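PDB 3LD1: replicase polyprotein 1a from Avian infectious bronchitis virus, which is of unknown function but, as part of non-structural protein 2 cleaved from the polyprotein, probably supports coronavirus replication in the host cell. Local coordinates for residues A[259-263]-A[264-268]; A[273-276]-A[277-281]; A[156-159]-A[160-164]; A[9-12]-A[13-17]. The protein carries 3 engineered substitutions. All coordinates share one frame; numbering follows the deposited sequence.

Contact 1. Residues A[259-263]-A[264-268]; sequences AFFRE and AAVKI
A259 and V266 face each other in an antiparallel beta hairpin made by strands 258-260 and 265-269. They form a hydrogen-bonded pair, and their side chains leave the sheet on the same face. A259 CB meets V266 CG2 at 3.6 Å. The V266 torsion of -63° puts CG2 between its own N and carbonyl carbon, and this branch carries the packing. I268 adds CG1, 4.2 Å from A259 CB. The F261 ring approaches V266 from the turn. V266 CG2 lies at the edge of that ring, close to its plane, with CE1 4.2 Å away.

The opposite face belongs to F260 and A265, a non-hydrogen-bonded pair. A265 CB lies obliquely by the F260 ring, 3.7 Å from CE2. A chi1 of -73° sets F260 CG beside its own N, which brings CD2 and CE2 to A265 CB. The same ring makes an edge-to-face contact with F242. The two strands are the inner pair of a four-stranded antiparallel sheet, flanked by 253-255 and 281-285. F261 and A264 rest on L347 of strand 345-355, which belongs to a neighbouring sheet.

At the turn, R262 N is bonded to D349 OD2. The backbone is tied three times. A259 N gives to V266 O, V266 N gives back to A259 O at 2.9 Å, and F261 N closes the turn end on A264 O at 2.9 Å. The A259 oxygen has a further neighbour: A265 CA makes a CH...O contact with it at 3.3 Å, with 143° at the hydrogen.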
loop_
_atom_site.group_PDB
_atom_site.type_symbol
_atom_site.label_atom_id
_atom_site.label_comp_id
_atom_site.label_asym_id
_atom_site.label_seq_id
_atom_site.Cartn_x
_atom_site.Cartn_y
_atom_site.Cartn_z
ATOM N N ALA A 259 18.006 9.414 13.198
ATOM C CA ALA A 259 19.016 8.524 12.607
ATOM C C ALA A 259 18.408 7.242 12.043
ATOM O O ALA A 259 17.498 6.659 12.639
ATOM C CB ALA A 259 20.064 8.170 13.611
ATOM N N PHE A 260 18.962 6.780 10.932
ATOM C CA PHE A 260 18.340 5.741 10.195
ATOM C C PHE A 260 19.361 4.670 9.921
ATOM O O PHE A 260 20.204 4.824 9.028
ATOM C CB PHE A 260 17.829 6.324 8.874
ATOM C CG PHE A 260 16.627 7.193 9.043
ATOM C CD1 PHE A 260 16.754 8.533 9.318
ATOM C CD2 PHE A 260 15.349 6.661 8.941
ATOM C CE1 PHE A 260 15.614 9.333 9.514
ATOM C CE2 PHE A 260 14.197 7.442 9.154
ATOM C CZ PHE A 260 14.319 8.773 9.432
ATOM N N PHE A 261 19.253 3.598 10.713
ATOM C CA PHE A 261 20.180 2.517 10.753
ATOM C C PHE A 261 19.681 1.442 9.815
ATOM O O PHE A 261 18.709 1.656 9.103
ATOM C CB PHE A 261 20.223 2.052 12.180
ATOM C CG PHE A 261 21.162 2.866 13.046
ATOM C CD1 PHE A 261 20.677 3.727 14.002
ATOM C CD2 PHE A 261 22.561 2.797 12.852
ATOM C CE1 PHE A 261 21.553 4.511 14.771
ATOM C CE2 PHE A 261 23.410 3.561 13.605
ATOM C CZ PHE A 261 22.893 4.440 14.561
ATOM N N ARG A 262 20.329 0.277 9.767
ATOM C CA ARG A 262 19.963 -0.719 8.699
ATOM C C ARG A 262 18.467 -0.905 8.624
ATOM O O ARG A 262 17.892 -0.852 7.582
ATOM C CB ARG A 262 20.643 -2.096 8.895
ATOM C CG ARG A 262 21.721 -2.468 7.865
ATOM C CD ARG A 262 23.113 -2.393 8.446
ATOM N NE ARG A 262 23.808 -3.681 8.722
ATOM C CZ ARG A 262 23.684 -4.419 9.837
ATOM N NH1 ARG A 262 22.812 -4.074 10.818
ATOM N NH2 ARG A 262 24.418 -5.539 9.969
ATOM N N GLU A 263 17.859 -1.056 9.785
ATOM C CA GLU A 263 16.544 -1.629 9.935
ATOM C C GLU A 263 15.722 -0.921 10.930
ATOM O O GLU A 263 14.742 -1.469 11.313
ATOM C CB GLU A 263 16.678 -3.062 10.441
ATOM C CG GLU A 263 17.047 -4.052 9.369
ATOM C CD GLU A 263 17.614 -5.338 9.989
ATOM O OE1 GLU A 263 17.281 -6.454 9.457
ATOM O OE2 GLU A 263 18.382 -5.209 11.021
ATOM N N ALA A 264 16.098 0.281 11.363
ATOM C CA ALA A 264 15.316 1.021 12.356
ATOM C C ALA A 264 15.620 2.508 12.327
ATOM O O ALA A 264 16.735 2.919 11.933
ATOM C CB ALA A 264 15.579 0.493 13.777
ATOM N N ALA A 265 14.639 3.304 12.773
ATOM C CA ALA A 265 14.825 4.712 12.927
ATOM C C ALA A 265 14.765 5.058 14.378
ATOM O O ALA A 265 13.837 4.594 15.081
ATOM C CB ALA A 265 13.758 5.462 12.246
ATOM N N VAL A 266 15.700 5.902 14.818
ATOM C CA VAL A 266 15.660 6.380 16.171
ATOM C C VAL A 266 15.763 7.854 16.116
ATOM O O VAL A 266 16.431 8.377 15.217
ATOM C CB VAL A 266 16.902 5.921 16.930
ATOM C CG1 VAL A 266 16.957 4.385 17.038
ATOM C CG2 VAL A 266 18.238 6.541 16.300
ATOM N N LYS A 267 15.173 8.537 17.081
ATOM C CA LYS A 267 15.604 9.882 17.377
ATOM C C LYS A 267 16.828 9.926 18.294
ATOM O O LYS A 267 16.966 9.091 19.257
ATOM C CB LYS A 267 14.545 10.705 18.063
ATOM C CG LYS A 267 13.403 10.022 18.679
ATOM C CD LYS A 267 12.419 11.139 19.078
ATOM C CE LYS A 267 13.191 12.374 19.631
ATOM N NZ LYS A 267 13.334 13.507 18.620
ATOM N N ILE A 268 17.684 10.912 17.980
ATOM C CA ILE A 268 18.860 11.211 18.717
ATOM C C ILE A 268 18.436 12.164 19.813
ATOM O O ILE A 268 17.850 13.184 19.541
ATOM C CB ILE A 268 19.858 11.952 17.822
ATOM C CG1 ILE A 268 20.167 11.181 16.552
ATOM C CG2 ILE A 268 21.152 12.228 18.566
ATOM C CD1 ILE A 268 20.131 12.162 15.349
#

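Contact 2. Residues A[273-276]-A[277-281]; sequences PNAP and RGTKG
P276 and T279 are the two ends of a type II beta turn, with R277 and G278 at its corners. The turn lies in the loop that joins strand 265-269 to strand 281-285. P276 gives up the most surface here. Its carbonyl oxygen is the acceptor that holds the turn. T279 N donates to P276 O at 2.9 Å, the i+3 to i bond usual in such a turn. T279 OG1 donates to the same oxygen, and this bond is short, at 2.5 Å. Both donors come to the oxygen from one face of the carbonyl plane. The C=O...donor angles are 125° for OG1 and 146° for N, so both bonds are bent off the C=O direction.

T279 can do this because chi1 is -53°. OG1 stands beside its own backbone N and anti to the carbonyl carbon. The hydroxyl also faces carbon atoms: P276 CD is 3.6 Å from T279 OG1, and A275 CB is 3.7 Å from it. T279 is buried, and its side chain and that of P276 both touch I321 of strand 316-322.

R277 is the third contributor, as the first corner residue of the turn. Its chain is bent and touches N271. G278 takes the second corner with a positive phi, which favours glycine. Its N is bonded to N271 OD1.

One carbonyl thus answers two donors of a single residue. The hydroxyl bond probably sets the rotation of T279 OG1, which has P276 CD and A275 CB as its carbon neighbours.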
loop_
_atom_site.group_PDB
_atom_site.type_symbol
_atom_site.label_atom_id
_atom_site.label_comp_id
_atom_site.label_asym_id
_atom_site.label_seq_id
_atom_site.Cartn_x
_atom_site.Cartn_y
_atom_site.Cartn_z
ATOM N N PRO A 273 19.340 11.447 29.956
ATOM C CA PRO A 273 19.357 11.631 31.372
ATOM C C PRO A 273 20.184 10.521 31.918
ATOM O O PRO A 273 20.225 9.431 31.313
ATOM C CB PRO A 273 17.882 11.433 31.766
ATOM C CG PRO A 273 17.118 11.682 30.478
ATOM C CD PRO A 273 17.997 11.150 29.435
ATOM N N ASN A 274 20.873 10.829 33.013
ATOM C CA ASN A 274 21.508 9.831 33.842
ATOM C C ASN A 274 22.839 9.293 33.324
ATOM O O ASN A 274 23.262 8.217 33.714
ATOM C CB ASN A 274 20.505 8.693 34.085
ATOM C CG ASN A 274 19.303 9.143 34.939
ATOM O OD1 ASN A 274 19.431 9.915 35.942
ATOM N ND2 ASN A 274 18.138 8.673 34.548
ATOM N N ALA A 275 23.504 10.088 32.502
ATOM C CA ALA A 275 24.863 9.860 32.043
ATOM C C ALA A 275 25.571 11.203 32.074
ATOM O O ALA A 275 24.946 12.228 32.322
ATOM C CB ALA A 275 24.810 9.373 30.627
ATOM N N PRO A 276 26.867 11.239 31.790
ATOM C CA PRO A 276 27.473 12.603 31.699
ATOM C C PRO A 276 26.823 13.634 30.685
ATOM O O PRO A 276 26.291 13.264 29.593
ATOM C CB PRO A 276 28.946 12.322 31.339
ATOM C CG PRO A 276 29.140 10.890 31.863
ATOM C CD PRO A 276 27.842 10.159 31.610
ATOM N N ARG A 277 26.882 14.919 31.077
ATOM C CA ARG A 277 26.466 16.010 30.215
ATOM C C ARG A 277 27.070 15.769 28.869
ATOM O O ARG A 277 28.306 15.451 28.756
ATOM C CB ARG A 277 26.990 17.368 30.743
ATOM C CG ARG A 277 25.900 18.203 31.508
ATOM C CD ARG A 277 24.543 18.156 30.739
ATOM N NE ARG A 277 24.229 19.384 30.039
ATOM C CZ ARG A 277 22.993 19.779 29.776
ATOM N NH1 ARG A 277 21.977 19.018 30.148
ATOM N NH2 ARG A 277 22.783 20.934 29.158
ATOM N N GLY A 278 26.201 15.903 27.860
ATOM C CA GLY A 278 26.630 15.916 26.470
ATOM C C GLY A 278 26.632 14.541 25.883
ATOM O O GLY A 278 26.961 14.392 24.721
ATOM N N THR A 279 26.273 13.528 26.684
ATOM C CA THR A 279 26.083 12.176 26.166
ATOM C C THR A 279 24.830 12.108 25.309
ATOM O O THR A 279 23.779 12.531 25.738
ATOM C CB THR A 279 25.914 11.145 27.307
ATOM O OG1 THR A 279 26.998 11.254 28.237
ATOM C CG2 THR A 279 25.929 9.728 26.741
ATOM N N LYS A 280 24.905 11.499 24.137
ATOM C CA LYS A 280 23.738 11.334 23.308
ATOM C C LYS A 280 23.228 9.923 23.303
ATOM O O LYS A 280 24.018 8.993 23.441
ATOM C CB LYS A 280 24.107 11.650 21.857
ATOM C CG LYS A 280 24.401 13.083 21.597
ATOM C CD LYS A 280 24.857 13.335 20.127
ATOM C CE LYS A 280 24.878 14.833 19.843
ATOM N NZ LYS A 280 24.558 15.040 18.361
ATOM N N GLY A 281 21.929 9.757 23.026
ATOM C CA GLY A 281 21.399 8.418 22.882
ATOM C C GLY A 281 20.330 8.255 21.823
ATOM O O GLY A 281 19.987 9.183 21.092
#

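Contact 3. Residues A[156-159]-A[160-164]; sequences AKVM and DALGS
L162 packs back on V158 one turn earlier, at the C-terminal end of helix 140-162. The backbone bonds come first, and they have the i to i+4 spacing of an alpha helix. D160 N reaches toward A156 O, although the place of that oxygen is less sure. A161 N donates to K157 O at 3.1 Å, from 35° out of the carbonyl plane. L162 N donates to V158 O at 2.9 Å. G163 N then turns to D160 O at 2.8 Å, one residue nearer than in the helix. With a positive phi of 53°, G163 is the first residue to leave the helical path.

The apolar pair is V158 CG1 and L162 CD1, 4.2 Å apart.

Carbon-to-carbonyl contacts form another group. L162 CG rests on V158 O at 3.4 Å, because its CG lies beside its own N at chi1 -67°. A161 CB touches both K157 O and V158 O, at 3.5 Å each.

D160 lies alongside M159, pointing the same way. The closeness of the M159 methyl to the carboxylate is doubtful, because M159 CG clashes with A156 O in the model.

M159 and L162 touch F170 of helix 167-170, which follows this helix. A161 and L162 also touch V214 of strand 214-217, so this last turn bears on a helix and a strand.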
loop_
_atom_site.group_PDB
_atom_site.type_symbol
_atom_site.label_atom_id
_atom_site.label_comp_id
_atom_site.label_asym_id
_atom_site.label_seq_id
_atom_site.Cartn_x
_atom_site.Cartn_y
_atom_site.Cartn_z
ATOM N N ALA A 156 -3.331 10.324 3.219
ATOM C CA ALA A 156 -3.630 10.357 4.650
ATOM C C ALA A 156 -3.076 9.181 5.480
ATOM O O ALA A 156 -2.294 9.398 6.365
ATOM C CB ALA A 156 -5.119 10.545 4.899
ATOM N N LYS A 157 -3.491 7.958 5.244
ATOM C CA LYS A 157 -2.941 6.845 5.999
ATOM C C LYS A 157 -1.391 6.858 6.060
ATOM O O LYS A 157 -0.807 6.290 6.990
ATOM C CB LYS A 157 -3.410 5.511 5.419
ATOM C CG LYS A 157 -4.946 5.284 5.357
ATOM C CD LYS A 157 -5.319 3.870 4.771
ATOM C CE LYS A 157 -6.815 3.616 4.788
ATOM N NZ LYS A 157 -7.028 2.210 4.454
ATOM N N VAL A 158 -0.734 7.492 5.076
ATOM C CA VAL A 158 0.729 7.506 4.997
ATOM C C VAL A 158 1.298 8.410 6.082
ATOM O O VAL A 158 2.019 7.928 6.972
ATOM C CB VAL A 158 1.256 7.844 3.580
ATOM C CG1 VAL A 158 2.667 8.211 3.627
ATOM C CG2 VAL A 158 1.113 6.670 2.676
ATOM N N MET A 159 0.958 9.694 6.035
ATOM C CA MET A 159 1.233 10.562 7.163
ATOM C C MET A 159 0.891 9.877 8.495
ATOM O O MET A 159 1.739 9.829 9.388
ATOM C CB MET A 159 0.517 11.902 7.033
ATOM C CG MET A 159 -0.776 11.813 6.219
ATOM S SD MET A 159 -2.098 13.085 6.406
ATOM C CE MET A 159 -2.858 12.737 8.039
ATOM N N ASP A 160 -0.306 9.326 8.656
ATOM C CA ASP A 160 -0.641 8.788 9.976
ATOM C C ASP A 160 0.416 7.799 10.441
ATOM O O ASP A 160 1.063 8.044 11.454
ATOM C CB ASP A 160 -2.093 8.266 10.100
ATOM C CG ASP A 160 -3.154 9.439 10.176
ATOM O OD1 ASP A 160 -2.740 10.659 10.169
ATOM O OD2 ASP A 160 -4.401 9.139 10.241
ATOM N N ALA A 161 0.626 6.734 9.679
ATOM C CA ALA A 161 1.744 5.817 9.875
ATOM C C ALA A 161 3.100 6.492 10.213
ATOM O O ALA A 161 3.811 6.034 11.111
ATOM C CB ALA A 161 1.897 4.897 8.670
ATOM N N LEU A 162 3.459 7.565 9.516
ATOM C CA LEU A 162 4.733 8.253 9.754
ATOM C C LEU A 162 4.745 9.072 11.048
ATOM O O LEU A 162 5.781 9.669 11.412
ATOM C CB LEU A 162 4.989 9.221 8.612
ATOM C CG LEU A 162 5.259 8.774 7.172
ATOM C CD1 LEU A 162 5.413 10.009 6.309
ATOM C CD2 LEU A 162 6.515 7.910 7.079
ATOM N N GLY A 163 3.579 9.143 11.706
ATOM C CA GLY A 163 3.353 9.963 12.896
ATOM C C GLY A 163 3.724 11.431 12.746
ATOM O O GLY A 163 4.285 11.867 11.715
ATOM N N SER A 164 3.412 12.177 13.805
ATOM C CA SER A 164 3.731 13.612 13.916
ATOM C C SER A 164 5.223 13.898 13.808
ATOM O O SER A 164 5.678 14.601 12.894
ATOM C CB SER A 164 3.178 14.150 15.219
ATOM O OG SER A 164 2.736 13.057 16.011
#

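Contact 4. Residues A[9-12]-A[13-17]; sequences KDIP and EQLCD
P12 O takes two backbone N-H groups from the first turn of helix 13-20. C16 N donates at 2.9 Å, nearly straight at 177°, and lies almost in line with the carbonyl bond. L15 N donates at 3.0 Å from well above the carbonyl plane. The P12 ring lies obliquely to the L15 side chain, with P12 CD 4.1 Å from L15 CB.

I11 packs through two branches, which take different partners. I11 CG2 meets L15 CD2 at 3.5 Å, and the two side chains cross at about a right angle. I11 CD1 runs over the backbone of C16, 3.7 Å from CA, and lies 4.0 Å from C16 CB. A chi1 of 51° sets I11 CG1 between its backbone N and carbonyl carbon, which brings CD1 up to the helix.

P12 is the N-cap residue. I11 before it and C16 in the first turn form a hydrophobic staple across the helix start.

Just before the staple, the chain leaves strand 4-8, and K9 is still paired through its backbone with V64. D17, on the same helix, ties it to other parts of the fold through its carboxylate. D17 OD2 makes a salt bridge with R37 and accepts from A138 N, while OD1 accepts from K139 N.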
loop_
_atom_site.group_PDB
_atom_site.type_symbol
_atom_site.label_atom_id
_atom_site.label_comp_id
_atom_site.label_asym_id
_atom_site.label_seq_id
_atom_site.Cartn_x
_atom_site.Cartn_y
_atom_site.Cartn_z
ATOM N N LYS A 9 -19.101 -14.401 -23.170
ATOM C CA LYS A 9 -17.785 -14.128 -22.614
ATOM C C LYS A 9 -17.211 -12.792 -23.074
ATOM O O LYS A 9 -16.468 -12.154 -22.300
ATOM C CB LYS A 9 -16.793 -15.281 -22.943
ATOM C CG LYS A 9 -16.962 -16.544 -22.080
ATOM C CD LYS A 9 -16.378 -17.825 -22.712
ATOM C CE LYS A 9 -15.556 -18.594 -21.692
ATOM N NZ LYS A 9 -15.710 -19.938 -22.089
ATOM N N ASP A 10 -17.576 -12.364 -24.293
ATOM C CA ASP A 10 -17.110 -11.089 -24.884
ATOM C C ASP A 10 -17.928 -9.858 -24.495
ATOM O O ASP A 10 -17.652 -8.782 -25.041
ATOM C CB ASP A 10 -17.095 -11.171 -26.427
ATOM C CG ASP A 10 -18.482 -11.523 -27.002
ATOM O OD1 ASP A 10 -18.697 -11.460 -28.235
ATOM O OD2 ASP A 10 -19.364 -11.877 -26.176
ATOM N N ILE A 11 -18.933 -9.975 -23.605
ATOM C CA ILE A 11 -19.752 -8.773 -23.362
ATOM C C ILE A 11 -18.895 -7.508 -23.051
ATOM O O ILE A 11 -17.847 -7.614 -22.371
ATOM C CB ILE A 11 -20.759 -9.006 -22.286
ATOM C CG1 ILE A 11 -20.089 -9.580 -21.036
ATOM C CG2 ILE A 11 -21.923 -9.934 -22.818
ATOM C CD1 ILE A 11 -21.040 -9.529 -19.876
ATOM N N PRO A 12 -19.300 -6.324 -23.570
ATOM C CA PRO A 12 -18.462 -5.111 -23.324
ATOM C C PRO A 12 -18.372 -4.766 -21.875
ATOM O O PRO A 12 -19.201 -5.231 -21.088
ATOM C CB PRO A 12 -19.109 -3.979 -24.152
ATOM C CG PRO A 12 -20.389 -4.535 -24.774
ATOM C CD PRO A 12 -20.479 -6.071 -24.423
ATOM N N GLU A 13 -17.331 -4.007 -21.502
ATOM C CA GLU A 13 -17.048 -3.685 -20.092
ATOM C C GLU A 13 -18.286 -3.074 -19.440
ATOM O O GLU A 13 -18.555 -3.262 -18.246
ATOM C CB GLU A 13 -15.961 -2.603 -19.961
ATOM C CG GLU A 13 -14.516 -2.903 -20.275
ATOM C CD GLU A 13 -14.279 -3.128 -21.764
ATOM O OE1 GLU A 13 -15.170 -2.935 -22.648
ATOM O OE2 GLU A 13 -13.158 -3.530 -22.061
ATOM N N GLN A 14 -19.001 -2.239 -20.161
ATOM C CA GLN A 14 -20.069 -1.519 -19.463
ATOM C C GLN A 14 -21.193 -2.437 -19.098
ATOM O O GLN A 14 -21.982 -2.128 -18.226
ATOM C CB GLN A 14 -20.650 -0.416 -20.322
ATOM C CG GLN A 14 -21.150 -0.961 -21.623
ATOM C CD GLN A 14 -21.002 0.057 -22.711
ATOM O OE1 GLN A 14 -20.567 -0.266 -23.877
ATOM N NE2 GLN A 14 -21.333 1.323 -22.359
ATOM N N LEU A 15 -21.261 -3.565 -19.775
ATOM C CA LEU A 15 -22.457 -4.384 -19.758
ATOM C C LEU A 15 -22.083 -5.338 -18.678
ATOM O O LEU A 15 -22.870 -5.595 -17.718
ATOM C CB LEU A 15 -22.652 -5.117 -21.084
ATOM C CG LEU A 15 -23.802 -6.141 -21.022
ATOM C CD1 LEU A 15 -25.156 -5.413 -20.811
ATOM C CD2 LEU A 15 -23.892 -7.039 -22.272
ATOM N N CYS A 16 -20.841 -5.776 -18.778
ATOM C CA CYS A 16 -20.305 -6.559 -17.740
ATOM C C CYS A 16 -20.474 -5.889 -16.361
ATOM O O CYS A 16 -20.861 -6.519 -15.370
ATOM C CB CYS A 16 -18.826 -6.855 -17.983
ATOM S SG CYS A 16 -18.560 -8.164 -16.750
ATOM N N ASP A 17 -20.204 -4.606 -16.319
ATOM C CA ASP A 17 -20.399 -3.830 -15.108
ATOM C C ASP A 17 -21.861 -3.800 -14.660
ATOM O O ASP A 17 -22.180 -3.968 -13.439
ATOM C CB ASP A 17 -19.949 -2.346 -15.323
ATOM C CG ASP A 17 -18.436 -2.142 -15.202
ATOM O OD1 ASP A 17 -17.972 -1.096 -15.684
ATOM O OD2 ASP A 17 -17.739 -2.986 -14.587
#

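In the fold
The four contacts follow in series along the chain, with none nested or crossed. Contact 4 comes first and caps a helix start, where strand 4-8 passes into helix 13-20. Contact 3 lies at the end of the long helix 140-162; the centres of the two are about 39 Å apart. Contact 1 closes the hairpin turn between strands 258-260 and 265-269, about 18 Å from contact 3 between centres. Contact 2 is a turn within the loop that leads from strand 265-269 to strand 281-285. It touches contact 1, where I268 CG2 packs on G281 and K280. Contacts 1 and 2 lie on the opposite side of the chain's centre from contact 4.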